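Local coordinates for erythrocyte membrane protein 1 (Plasmodium falciparum, PDB 6S8T) that probably binds receptors on the host cell surface, this chain being the ICAM-1-binding DBLbeta domain of the much longer PfEMP1 protein, at residues A[101-106]-A[198-203]; A[292-297]-A[385-390]; A[303-308]-A[452-457]; A[311-316]-A[430-435]. All blocks are in the same frame, centred on the assembly; numbering follows the deposited sequence.

Contact 1: A[101-106]-A[198-203]; sequences KVETTD and LWEHGD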
# COMPACT_ATOMS: atom_id res chain seq x y z
N LYS A 101 -17.77 1.55 0.29
CA LYS A 101 -18.30 2.58 1.18
C LYS A 101 -19.63 3.04 0.62
O LYS A 101 -19.70 3.63 -0.47
CB LYS A 101 -17.32 3.75 1.29
CG LYS A 101 -17.80 4.84 2.22
CD LYS A 101 -16.95 6.09 2.10
CE LYS A 101 -17.35 7.12 3.13
NZ LYS A 101 -16.61 8.41 3.02
N VAL A 102 -20.70 2.75 1.36
CA VAL A 102 -22.06 2.91 0.87
C VAL A 102 -22.75 4.14 1.46
O VAL A 102 -23.84 4.51 1.00
CB VAL A 102 -22.84 1.59 1.14
CG1 VAL A 102 -24.20 1.78 1.84
CG2 VAL A 102 -22.96 0.78 -0.16
N GLU A 103 -22.08 4.84 2.39
CA GLU A 103 -22.67 5.94 3.14
C GLU A 103 -22.68 7.26 2.36
O GLU A 103 -23.72 7.93 2.31
CB GLU A 103 -21.93 6.11 4.47
CG GLU A 103 -20.44 5.77 4.44
CD GLU A 103 -20.17 4.28 4.63
OE1 GLU A 103 -20.95 3.46 4.10
OE2 GLU A 103 -19.18 3.94 5.31
N THR A 104 -21.56 7.66 1.78
CA THR A 104 -21.56 8.92 1.04
C THR A 104 -21.05 8.77 -0.39
O THR A 104 -21.64 9.37 -1.30
CB THR A 104 -20.72 9.98 1.77
OG1 THR A 104 -19.60 9.38 2.41
CG2 THR A 104 -21.57 10.72 2.82
N THR A 105 -19.98 8.00 -0.61
CA THR A 105 -19.41 7.73 -1.92
C THR A 105 -18.89 9.01 -2.59
O THR A 105 -18.28 8.96 -3.66
CB THR A 105 -20.44 7.02 -2.82
OG1 THR A 105 -21.11 6.00 -2.06
CG2 THR A 105 -19.76 6.34 -4.01
N ASP A 106 -19.09 10.16 -1.95
CA ASP A 106 -18.39 11.38 -2.36
C ASP A 106 -16.89 11.22 -2.19
O ASP A 106 -16.11 11.84 -2.93
CB ASP A 106 -18.91 12.57 -1.56
CG ASP A 106 -18.39 13.90 -2.07
OD1 ASP A 106 -17.83 13.95 -3.18
OD2 ASP A 106 -18.55 14.91 -1.34
N LEU A 198 -7.88 2.39 5.08
CA LEU A 198 -8.98 3.05 4.38
C LEU A 198 -10.00 2.10 3.75
O LEU A 198 -11.02 2.58 3.25
CB LEU A 198 -8.43 3.97 3.29
CG LEU A 198 -7.58 5.15 3.76
CD1 LEU A 198 -6.94 5.85 2.58
CD2 LEU A 198 -8.43 6.12 4.57
N TRP A 199 -9.75 0.79 3.74
CA TRP A 199 -10.67 -0.14 3.09
C TRP A 199 -11.84 -0.43 4.03
O TRP A 199 -11.66 -1.06 5.08
CB TRP A 199 -9.96 -1.43 2.69
CG TRP A 199 -10.81 -2.33 1.83
CD1 TRP A 199 -11.90 -1.96 1.09
CD2 TRP A 199 -10.64 -3.74 1.61
NE1 TRP A 199 -12.42 -3.05 0.43
CE2 TRP A 199 -11.66 -4.15 0.74
CE3 TRP A 199 -9.72 -4.69 2.08
CZ2 TRP A 199 -11.80 -5.48 0.32
CZ3 TRP A 199 -9.86 -6.00 1.66
CH2 TRP A 199 -10.89 -6.38 0.79
N GLU A 200 -13.04 0.01 3.65
CA GLU A 200 -14.25 -0.26 4.42
C GLU A 200 -15.01 -1.39 3.74
O GLU A 200 -15.43 -1.26 2.59
CB GLU A 200 -15.11 0.99 4.55
CG GLU A 200 -14.48 2.06 5.43
CD GLU A 200 -15.34 3.29 5.59
OE1 GLU A 200 -15.47 3.78 6.74
OE2 GLU A 200 -15.88 3.77 4.58
N HIS A 201 -15.18 -2.49 4.47
CA HIS A 201 -15.75 -3.71 3.91
C HIS A 201 -16.33 -4.52 5.06
O HIS A 201 -16.03 -4.26 6.23
CB HIS A 201 -14.70 -4.50 3.13
CG HIS A 201 -15.25 -5.63 2.33
ND1 HIS A 201 -15.23 -6.94 2.78
CD2 HIS A 201 -15.85 -5.66 1.12
CE1 HIS A 201 -15.79 -7.72 1.87
NE2 HIS A 201 -16.17 -6.97 0.86
N GLY A 202 -17.16 -5.50 4.72
CA GLY A 202 -17.77 -6.33 5.74
C GLY A 202 -16.74 -7.06 6.58
O GLY A 202 -16.81 -7.07 7.81
N ASP A 203 -15.75 -7.67 5.93
CA ASP A 203 -14.72 -8.40 6.66
C ASP A 203 -13.86 -7.46 7.50
O ASP A 203 -13.43 -7.83 8.60
CB ASP A 203 -13.85 -9.20 5.70
CG ASP A 203 -14.62 -10.31 5.00
OD1 ASP A 203 -15.57 -10.86 5.60
OD2 ASP A 203 -14.28 -10.63 3.84
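Lys101 and Glu200 meet on the surface of a Duffy-binding-like (DBL) fold, where the loop between the short strands 97-98 and 110-111 passes the lead-in to helix 202-221. The pair is an example of a lysine that meets a glutamate with its methylenes rather than its ammonium. All four torsions of the lysine are close to 180°, which draws its chain out straight past the glutamate. Glu200 reaches across this rod and sets OE2 against the methylenes: OE2 is 3.2 Å from Lys101 CG and 3.6 Å from both CB and CD. The ammonium, whose place is less sure, lies beyond the carboxylate without touching it. What joins the two is thus a carboxylate oxygen lying along the lysine methylenes.

Glu103, two residues on in the same loop, comes to the same oxygen. Its OE2 lies 3.4 Å from Glu200 OE2, an approach of two acceptors, with the carboxylate planes turned 55° apart. Such closeness should cost energy, but Glu200 OE1 forms a salt bridge with Arg386, which probably offsets part of it. The other oxygen of Glu103, OE1, takes a weak bond from Val102 N. Further along the loop, in a less well-ordered part, Thr105 OG1 donates to Lys101 O at 3.2 Å.

Just beyond Glu200 the chain enters its helix. His201 packs its CB over a face of the Trp199 indole and occupies the N-cap, where ND1 accepts from Asp203 N at 3.3 Å, the donor lying 32° out of the imidazole plane.

Contact 2: A[292-297]-A[385-390]; sequences PQRLRW and DRDYQQ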
# COMPACT_ATOMS: atom_id res chain seq x y z
N PRO A 292 1.71 8.21 4.81
CA PRO A 292 0.25 8.06 4.76
C PRO A 292 -0.19 7.07 3.68
O PRO A 292 0.32 7.07 2.56
CB PRO A 292 -0.23 9.48 4.45
CG PRO A 292 0.83 10.37 5.04
CD PRO A 292 2.13 9.62 4.82
N GLN A 293 -1.16 6.23 4.05
CA GLN A 293 -1.57 5.12 3.18
C GLN A 293 -2.08 5.62 1.83
O GLN A 293 -1.85 4.97 0.80
CB GLN A 293 -2.63 4.28 3.88
CG GLN A 293 -3.12 3.06 3.09
CD GLN A 293 -4.06 2.18 3.90
OE1 GLN A 293 -5.21 2.54 4.14
NE2 GLN A 293 -3.56 1.02 4.34
N ARG A 294 -2.76 6.77 1.79
CA ARG A 294 -3.28 7.28 0.53
C ARG A 294 -2.14 7.60 -0.45
O ARG A 294 -2.33 7.51 -1.66
CB ARG A 294 -4.15 8.52 0.76
CG ARG A 294 -4.91 8.99 -0.47
CD ARG A 294 -5.73 10.25 -0.20
NE ARG A 294 -6.73 10.05 0.84
CZ ARG A 294 -7.96 9.59 0.62
NH1 ARG A 294 -8.34 9.27 -0.61
NH2 ARG A 294 -8.81 9.45 1.63
N LEU A 295 -0.97 7.96 0.07
CA LEU A 295 0.16 8.22 -0.82
C LEU A 295 0.86 6.93 -1.24
O LEU A 295 1.36 6.84 -2.36
CB LEU A 295 1.16 9.17 -0.15
CG LEU A 295 0.62 10.58 0.15
CD1 LEU A 295 1.61 11.37 1.00
CD2 LEU A 295 0.31 11.34 -1.13
N ARG A 296 0.92 5.93 -0.35
CA ARG A 296 1.51 4.65 -0.72
C ARG A 296 0.73 4.00 -1.85
O ARG A 296 1.31 3.55 -2.84
CB ARG A 296 1.59 3.72 0.49
CG ARG A 296 2.33 4.31 1.69
CD ARG A 296 2.66 3.24 2.75
NE ARG A 296 1.53 2.38 3.08
CZ ARG A 296 0.75 2.52 4.15
NH1 ARG A 296 -0.25 1.67 4.36
NH2 ARG A 296 0.97 3.50 5.02
N TRP A 297 -0.60 3.97 -1.72
CA TRP A 297 -1.43 3.34 -2.75
C TRP A 297 -1.34 4.07 -4.08
O TRP A 297 -1.41 3.43 -5.14
CB TRP A 297 -2.89 3.28 -2.26
CG TRP A 297 -3.11 2.30 -1.14
CD1 TRP A 297 -2.18 1.49 -0.55
CD2 TRP A 297 -4.36 2.00 -0.50
NE1 TRP A 297 -2.77 0.72 0.43
CE2 TRP A 297 -4.11 1.02 0.47
CE3 TRP A 297 -5.66 2.49 -0.65
CZ2 TRP A 297 -5.11 0.51 1.29
CZ3 TRP A 297 -6.66 1.98 0.16
CH2 TRP A 297 -6.38 1.00 1.12
N ASP A 385 -12.67 12.93 6.14
CA ASP A 385 -12.02 11.69 5.75
C ASP A 385 -11.31 11.06 6.94
O ASP A 385 -10.90 11.73 7.88
CB ASP A 385 -11.01 11.95 4.62
CG ASP A 385 -11.68 12.10 3.27
OD1 ASP A 385 -12.61 11.32 2.97
OD2 ASP A 385 -11.27 12.99 2.50
N ARG A 386 -11.17 9.73 6.88
CA ARG A 386 -10.52 9.00 7.96
C ARG A 386 -9.06 9.40 8.12
O ARG A 386 -8.52 9.33 9.23
CB ARG A 386 -10.64 7.49 7.71
CG ARG A 386 -10.05 6.61 8.80
CD ARG A 386 -10.37 5.14 8.58
NE ARG A 386 -11.81 4.89 8.62
CZ ARG A 386 -12.38 3.72 8.36
NH1 ARG A 386 -11.63 2.67 8.03
NH2 ARG A 386 -13.69 3.58 8.42
N ASP A 387 -8.41 9.83 7.04
CA ASP A 387 -6.99 10.15 7.05
C ASP A 387 -6.72 11.65 6.92
O ASP A 387 -5.59 12.04 6.60
CB ASP A 387 -6.27 9.40 5.93
CG ASP A 387 -6.80 9.75 4.56
OD1 ASP A 387 -8.02 10.02 4.44
OD2 ASP A 387 -6.02 9.75 3.59
N TYR A 388 -7.72 12.50 7.16
CA TYR A 388 -7.54 13.93 6.94
C TYR A 388 -6.39 14.47 7.78
O TYR A 388 -5.47 15.11 7.25
CB TYR A 388 -8.83 14.69 7.25
CG TYR A 388 -8.72 16.17 7.00
CD1 TYR A 388 -8.79 16.69 5.71
CD2 TYR A 388 -8.53 17.06 8.05
CE1 TYR A 388 -8.68 18.04 5.48
CE2 TYR A 388 -8.41 18.42 7.83
CZ TYR A 388 -8.49 18.90 6.54
OH TYR A 388 -8.38 20.26 6.31
N GLN A 389 -6.40 14.20 9.09
CA GLN A 389 -5.38 14.74 9.98
C GLN A 389 -3.99 14.25 9.60
O GLN A 389 -3.03 15.03 9.59
CB GLN A 389 -5.69 14.37 11.43
CG GLN A 389 -6.96 14.98 11.99
CD GLN A 389 -6.87 16.49 12.13
OE1 GLN A 389 -7.46 17.24 11.36
NE2 GLN A 389 -6.11 16.94 13.13
N GLN A 390 -3.85 12.95 9.30
CA GLN A 390 -2.54 12.41 8.94
C GLN A 390 -2.04 13.01 7.63
O GLN A 390 -0.84 13.26 7.48
CB GLN A 390 -2.60 10.88 8.86
CG GLN A 390 -1.25 10.22 8.57
CD GLN A 390 -1.31 8.69 8.58
OE1 GLN A 390 -2.38 8.08 8.67
NE2 GLN A 390 -0.14 8.06 8.49
O HOH W 1 -1.90 5.82 6.72
O HOH W 2 -3.66 8.14 4.12
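Arg294, in the first turn of helix 293-319, reaches Asp387, the residue that leads into helix 388-402. Already at CB the arginine lies 3.6 Å from Asp387 OD2. The chain runs straight to CD, which is 3.8 Å from the same OD2 of Asp387, and then bends at chi3 (-61°), turning the guanidinium side-on to the carboxylate. NE donates to the syn lone pair of Asp387 OD2 at 2.9 Å, the oxygen tilted a little from the guanidinium plane. NH2 donates almost linearly to Asp387 OD1 at 3.0 Å, and this oxygen lies in the guanidinium plane. The two flat groups are nonetheless twisted by 36°. Past the tip, Asp385 adds only a remote negative charge, its carboxylate being paired with Lys364.

Two waters bridge the segments: one joins Arg294 N to Asp387 OD2, the other Gln293 N to Gln390 OE1. The amide of Gln390 lies against Pro292, with NE2 3.8 Å from Pro292 CA. Asp387, although at an N-cap, makes no capping bond with its side chain. Its buried carboxylate is instead held by two arginine nitrogens and a water, close to the starts of two helices, surroundings that should favour the ionised form.

Contact 3: A[303-308]-A[452-457]; sequences EWFCKM and NYTFKD
A chi1 of 162° swings the Phe305 ring out from helix 293-319 toward the C-terminal loop, and a chi1 of -48° turns the ring of Phe455 back to meet it. The two build part of a buried aromatic cluster in this helical DBL fold, an instance of an irregular segment that meets a helix through rings, while its backbone bonds to Gln435 of another loop segment. Residues 452-457 are neither helix nor strand; a type I turn from Tyr453 to Lys456 presents Thr454 and Phe455 together.

The leading atom is Phe455 CE1, which comes over one face of the Phe305 ring near its outer rim, 3.5 Å from CZ and 3.6 Å from CE1 of Phe305. With centroids 5.0 Å apart and planes inclined at 43°, the pair is neither a parallel stack nor a T. Thr454 comes in obliquely beside it, its CB 3.9 Å from Phe305 CE2, while its carbonyl oxygen lies at the ring edge in plane. Back within the turn, Thr454 OG1 sits above a face of the Phe455 ring.

Other aromatics extend the cluster: Trp301 meets the ring of Phe305 nearly parallel, Trp354 of helix 335-372 touches it, and Trp358 meets Phe455. Next to Phe305 along the helix, Cys306 is bonded to Cys430, so a covalent link fixes the same region. Within the turn, Phe455 N lies 3.7 Å above the plane of the Tyr453 ring, over its centre.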
# COMPACT_ATOMS: atom_id res chain seq x y z
N GLU A 303 2.77 2.34 -10.48
CA GLU A 303 3.62 1.23 -10.92
C GLU A 303 2.82 0.22 -11.72
O GLU A 303 3.27 -0.24 -12.78
CB GLU A 303 4.29 0.56 -9.71
CG GLU A 303 5.06 -0.71 -10.09
CD GLU A 303 5.76 -1.39 -8.91
OE1 GLU A 303 5.50 -1.01 -7.75
OE2 GLU A 303 6.56 -2.31 -9.16
N TRP A 304 1.63 -0.15 -11.24
CA TRP A 304 0.83 -1.14 -11.94
C TRP A 304 0.14 -0.59 -13.18
O TRP A 304 -0.19 -1.36 -14.09
CB TRP A 304 -0.20 -1.76 -10.99
CG TRP A 304 0.45 -2.74 -10.06
CD1 TRP A 304 0.90 -2.49 -8.79
CD2 TRP A 304 0.77 -4.11 -10.33
NE1 TRP A 304 1.47 -3.62 -8.26
CE2 TRP A 304 1.39 -4.63 -9.18
CE3 TRP A 304 0.57 -4.95 -11.44
CZ2 TRP A 304 1.83 -5.96 -9.11
CZ3 TRP A 304 1.00 -6.26 -11.36
CH2 TRP A 304 1.62 -6.75 -10.20
N PHE A 305 -0.07 0.73 -13.26
CA PHE A 305 -0.50 1.33 -14.52
C PHE A 305 0.58 1.22 -15.58
O PHE A 305 0.29 0.97 -16.75
CB PHE A 305 -0.88 2.80 -14.33
CG PHE A 305 -0.92 3.57 -15.62
CD1 PHE A 305 -2.02 3.47 -16.46
CD2 PHE A 305 0.14 4.38 -16.01
CE1 PHE A 305 -2.07 4.17 -17.66
CE2 PHE A 305 0.10 5.07 -17.21
CZ PHE A 305 -1.01 4.97 -18.03
N CYS A 306 1.85 1.42 -15.18
CA CYS A 306 2.94 1.34 -16.15
C CYS A 306 3.16 -0.09 -16.62
O CYS A 306 3.56 -0.30 -17.78
CB CYS A 306 4.22 1.92 -15.55
SG CYS A 306 4.26 3.75 -15.53
N LYS A 307 2.92 -1.09 -15.77
CA LYS A 307 3.02 -2.48 -16.21
C LYS A 307 1.94 -2.80 -17.24
O LYS A 307 2.22 -3.48 -18.24
CB LYS A 307 2.92 -3.43 -15.02
CG LYS A 307 4.12 -3.42 -14.09
CD LYS A 307 3.94 -4.41 -12.95
CE LYS A 307 5.24 -4.62 -12.19
NZ LYS A 307 6.29 -5.24 -13.06
N MET A 308 0.71 -2.35 -17.00
CA MET A 308 -0.36 -2.54 -17.98
C MET A 308 -0.06 -1.78 -19.27
O MET A 308 -0.23 -2.32 -20.37
CB MET A 308 -1.69 -2.10 -17.38
CG MET A 308 -2.90 -2.19 -18.32
SD MET A 308 -3.13 -0.74 -19.39
CE MET A 308 -3.11 0.58 -18.17
N ASN A 452 5.03 12.78 -24.75
CA ASN A 452 5.31 11.70 -23.81
C ASN A 452 4.31 11.62 -22.66
O ASN A 452 4.62 11.02 -21.62
CB ASN A 452 6.73 11.84 -23.26
CG ASN A 452 6.92 13.10 -22.43
OD1 ASN A 452 6.23 14.10 -22.63
ND2 ASN A 452 7.85 13.05 -21.49
N TYR A 453 3.12 12.19 -22.82
CA TYR A 453 2.09 12.09 -21.79
C TYR A 453 1.59 10.66 -21.66
O TYR A 453 1.34 9.97 -22.66
CB TYR A 453 0.93 13.03 -22.14
CG TYR A 453 -0.19 13.09 -21.12
CD1 TYR A 453 0.07 13.20 -19.77
CD2 TYR A 453 -1.52 13.06 -21.53
CE1 TYR A 453 -0.95 13.26 -18.84
CE2 TYR A 453 -2.55 13.12 -20.62
CZ TYR A 453 -2.26 13.22 -19.27
OH TYR A 453 -3.30 13.28 -18.37
N THR A 454 1.46 10.19 -20.41
CA THR A 454 1.12 8.79 -20.17
C THR A 454 -0.27 8.44 -20.69
O THR A 454 -0.49 7.31 -21.14
CB THR A 454 1.22 8.45 -18.68
OG1 THR A 454 0.40 9.35 -17.93
CG2 THR A 454 2.66 8.55 -18.20
N PHE A 455 -1.21 9.38 -20.63
CA PHE A 455 -2.59 9.14 -21.05
C PHE A 455 -2.89 9.75 -22.41
O PHE A 455 -4.03 10.17 -22.67
CB PHE A 455 -3.55 9.66 -19.99
CG PHE A 455 -3.21 9.23 -18.59
CD1 PHE A 455 -3.43 7.92 -18.18
CD2 PHE A 455 -2.66 10.12 -17.69
CE1 PHE A 455 -3.11 7.52 -16.89
CE2 PHE A 455 -2.34 9.73 -16.40
CZ PHE A 455 -2.56 8.42 -16.01
N LYS A 456 -1.90 9.82 -23.30
CA LYS A 456 -2.08 10.38 -24.63
C LYS A 456 -2.85 9.38 -25.48
O LYS A 456 -2.33 8.31 -25.82
CB LYS A 456 -0.73 10.71 -25.25
CG LYS A 456 -0.79 11.63 -26.46
CD LYS A 456 -1.43 12.95 -26.10
CE LYS A 456 -0.84 14.08 -26.93
NZ LYS A 456 -0.85 13.76 -28.38
N ASP A 457 -4.10 9.72 -25.83
CA ASP A 457 -4.94 8.79 -26.58
C ASP A 457 -4.39 8.49 -27.97
O ASP A 457 -4.38 7.31 -28.35
CB ASP A 457 -6.38 9.32 -26.64
CG ASP A 457 -6.93 9.68 -25.27
OD1 ASP A 457 -6.59 8.98 -24.29
OD2 ASP A 457 -7.69 10.66 -25.18

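Contact 4: A[311-316]-A[430-435]; sequences QEYDKL and CTEQTQ
Tyr313 and Thr431 bring their backbones to 7.4 Å, CA to CA, where helix 293-319 of the DBL fold passes a loop that has no regular structure. The helix is smooth here, whereas the loop turns sharply at Glu432: its positive phi of 68° brings Gln433 N round to Thr431 O, close to a classic gamma turn, though the bond between them is weak. The bend is consistent with Thr431 and Glu432, two consecutive residues, both facing one ring.

Tyr313 is that ring, thrown toward the loop by a chi1 of -163°. Thr431 packs at its root, with CG2 3.7 Å from Tyr313 CB and 3.8 Å from CG. The threonine hydroxyl follows the ring outward, OG1 lying 3.9 Å from Tyr313 CD2, while Thr431 O lies over one face toward the rim. Glu432 takes the far end with its methylenes; its chain bends at chi2, and the carboxylate leads away from the ring.

Further ties hold the loop nearby. Thr431 follows the disulfide-bonded Cys430, and its N donates to Gln309 OE1, one helical turn before Tyr313. Lys461 touches both Tyr313 and Glu432 from a further loop. At the outer limit of the contact the tyrosine oxygen rests on hydrocarbon, OH being 3.3 Å from Glu432 CG.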
# COMPACT_ATOMS: atom_id res chain seq x y z
N GLN A 311 2.64 -3.45 -21.36
CA GLN A 311 2.18 -4.69 -21.99
C GLN A 311 1.29 -4.39 -23.19
O GLN A 311 1.41 -5.04 -24.24
CB GLN A 311 1.45 -5.56 -20.98
CG GLN A 311 1.01 -6.92 -21.51
CD GLN A 311 0.35 -7.78 -20.45
OE1 GLN A 311 -0.86 -7.67 -20.21
NE2 GLN A 311 1.13 -8.63 -19.80
N GLU A 312 0.39 -3.41 -23.07
CA GLU A 312 -0.44 -3.02 -24.20
C GLU A 312 0.39 -2.38 -25.30
O GLU A 312 0.08 -2.54 -26.49
CB GLU A 312 -1.53 -2.05 -23.75
CG GLU A 312 -2.60 -2.68 -22.87
CD GLU A 312 -3.30 -3.84 -23.55
OE1 GLU A 312 -2.91 -5.00 -23.30
OE2 GLU A 312 -4.22 -3.58 -24.34
N TYR A 313 1.45 -1.64 -24.93
CA TYR A 313 2.29 -1.01 -25.94
C TYR A 313 3.04 -2.05 -26.76
O TYR A 313 3.23 -1.87 -27.97
CB TYR A 313 3.27 -0.05 -25.27
CG TYR A 313 3.91 0.95 -26.21
CD1 TYR A 313 3.31 2.17 -26.47
CD2 TYR A 313 5.11 0.66 -26.84
CE1 TYR A 313 3.89 3.09 -27.33
CE2 TYR A 313 5.70 1.57 -27.70
CZ TYR A 313 5.08 2.79 -27.94
OH TYR A 313 5.66 3.70 -28.80
N ASP A 314 3.46 -3.15 -26.13
CA ASP A 314 4.12 -4.22 -26.88
C ASP A 314 3.17 -4.87 -27.87
O ASP A 314 3.58 -5.22 -28.99
CB ASP A 314 4.68 -5.27 -25.92
CG ASP A 314 5.90 -4.77 -25.17
OD1 ASP A 314 6.32 -3.62 -25.40
OD2 ASP A 314 6.44 -5.54 -24.34
N LYS A 315 1.91 -5.05 -27.49
CA LYS A 315 0.92 -5.56 -28.44
C LYS A 315 0.74 -4.61 -29.61
O LYS A 315 0.47 -5.06 -30.74
CB LYS A 315 -0.42 -5.79 -27.74
CG LYS A 315 -0.37 -6.82 -26.62
CD LYS A 315 -1.72 -6.95 -25.94
CE LYS A 315 -1.67 -7.97 -24.81
NZ LYS A 315 -2.95 -8.05 -24.06
N LEU A 316 0.89 -3.31 -29.38
CA LEU A 316 0.78 -2.34 -30.45
C LEU A 316 2.01 -2.35 -31.36
O LEU A 316 1.89 -2.10 -32.56
CB LEU A 316 0.57 -0.94 -29.87
CG LEU A 316 -0.05 0.12 -30.78
CD1 LEU A 316 -1.42 -0.33 -31.26
CD2 LEU A 316 -0.13 1.46 -30.07
N CYS A 430 7.02 2.21 -17.67
CA CYS A 430 6.28 2.93 -18.70
C CYS A 430 7.18 3.15 -19.92
O CYS A 430 8.32 3.61 -19.79
CB CYS A 430 5.78 4.27 -18.16
SG CYS A 430 4.09 4.27 -17.49
N THR A 431 6.67 2.81 -21.10
CA THR A 431 7.45 2.90 -22.33
C THR A 431 6.89 4.01 -23.21
O THR A 431 5.69 4.01 -23.53
CB THR A 431 7.45 1.56 -23.08
OG1 THR A 431 7.91 1.74 -24.42
CG2 THR A 431 6.06 0.94 -23.10
N GLU A 432 7.75 4.96 -23.57
CA GLU A 432 7.45 6.08 -24.46
C GLU A 432 6.46 7.08 -23.85
O GLU A 432 6.55 8.28 -24.12
CB GLU A 432 6.92 5.57 -25.81
CG GLU A 432 7.93 4.77 -26.61
CD GLU A 432 9.13 5.59 -27.03
OE1 GLU A 432 8.98 6.82 -27.22
OE2 GLU A 432 10.23 5.01 -27.17
N GLN A 433 5.52 6.60 -23.04
CA GLN A 433 4.53 7.45 -22.38
C GLN A 433 4.85 7.42 -20.89
O GLN A 433 4.30 6.60 -20.14
CB GLN A 433 3.11 6.97 -22.68
CG GLN A 433 2.87 6.60 -24.14
CD GLN A 433 3.10 7.76 -25.09
OE1 GLN A 433 3.62 7.58 -26.19
NE2 GLN A 433 2.70 8.96 -24.67
N THR A 434 5.73 8.32 -20.45
CA THR A 434 6.28 8.29 -19.11
C THR A 434 5.96 9.51 -18.26
O THR A 434 6.13 9.44 -17.03
CB THR A 434 7.81 8.13 -19.17
OG1 THR A 434 8.38 9.27 -19.82
CG2 THR A 434 8.18 6.88 -19.95
N GLN A 435 5.50 10.61 -18.85
CA GLN A 435 5.25 11.84 -18.12
C GLN A 435 3.81 11.86 -17.61
O GLN A 435 2.87 11.83 -18.41
CB GLN A 435 5.53 13.05 -19.01
CG GLN A 435 5.35 14.39 -18.32
CD GLN A 435 5.75 15.55 -19.21
OE1 GLN A 435 6.77 15.51 -19.89
NE2 GLN A 435 4.93 16.60 -19.21

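Overall arrangement
Contacts 2, 3 and 4 all draw on helix 293-319, at successive positions from its start, and so tie later parts of the chain to one long element; contact 1 lies at the surface and touches contact 2. Those two meet by the Glu200–Arg386 salt bridge and by Leu198 N with Gln293 OE1. Contacts 3 and 4, centres 7 Å apart, share a disulfide, and Tyr453 O meets Gln433 NE2 between them. Chemistry follows place: a carboxylate set on lysine methylenes and beside another carboxylate at surface contact 1, a watered salt bridge at partly buried contact 2, packed rings at buried contact 3, and a tyrosine packed on threonine and glutamate carbons at partly buried contact 4.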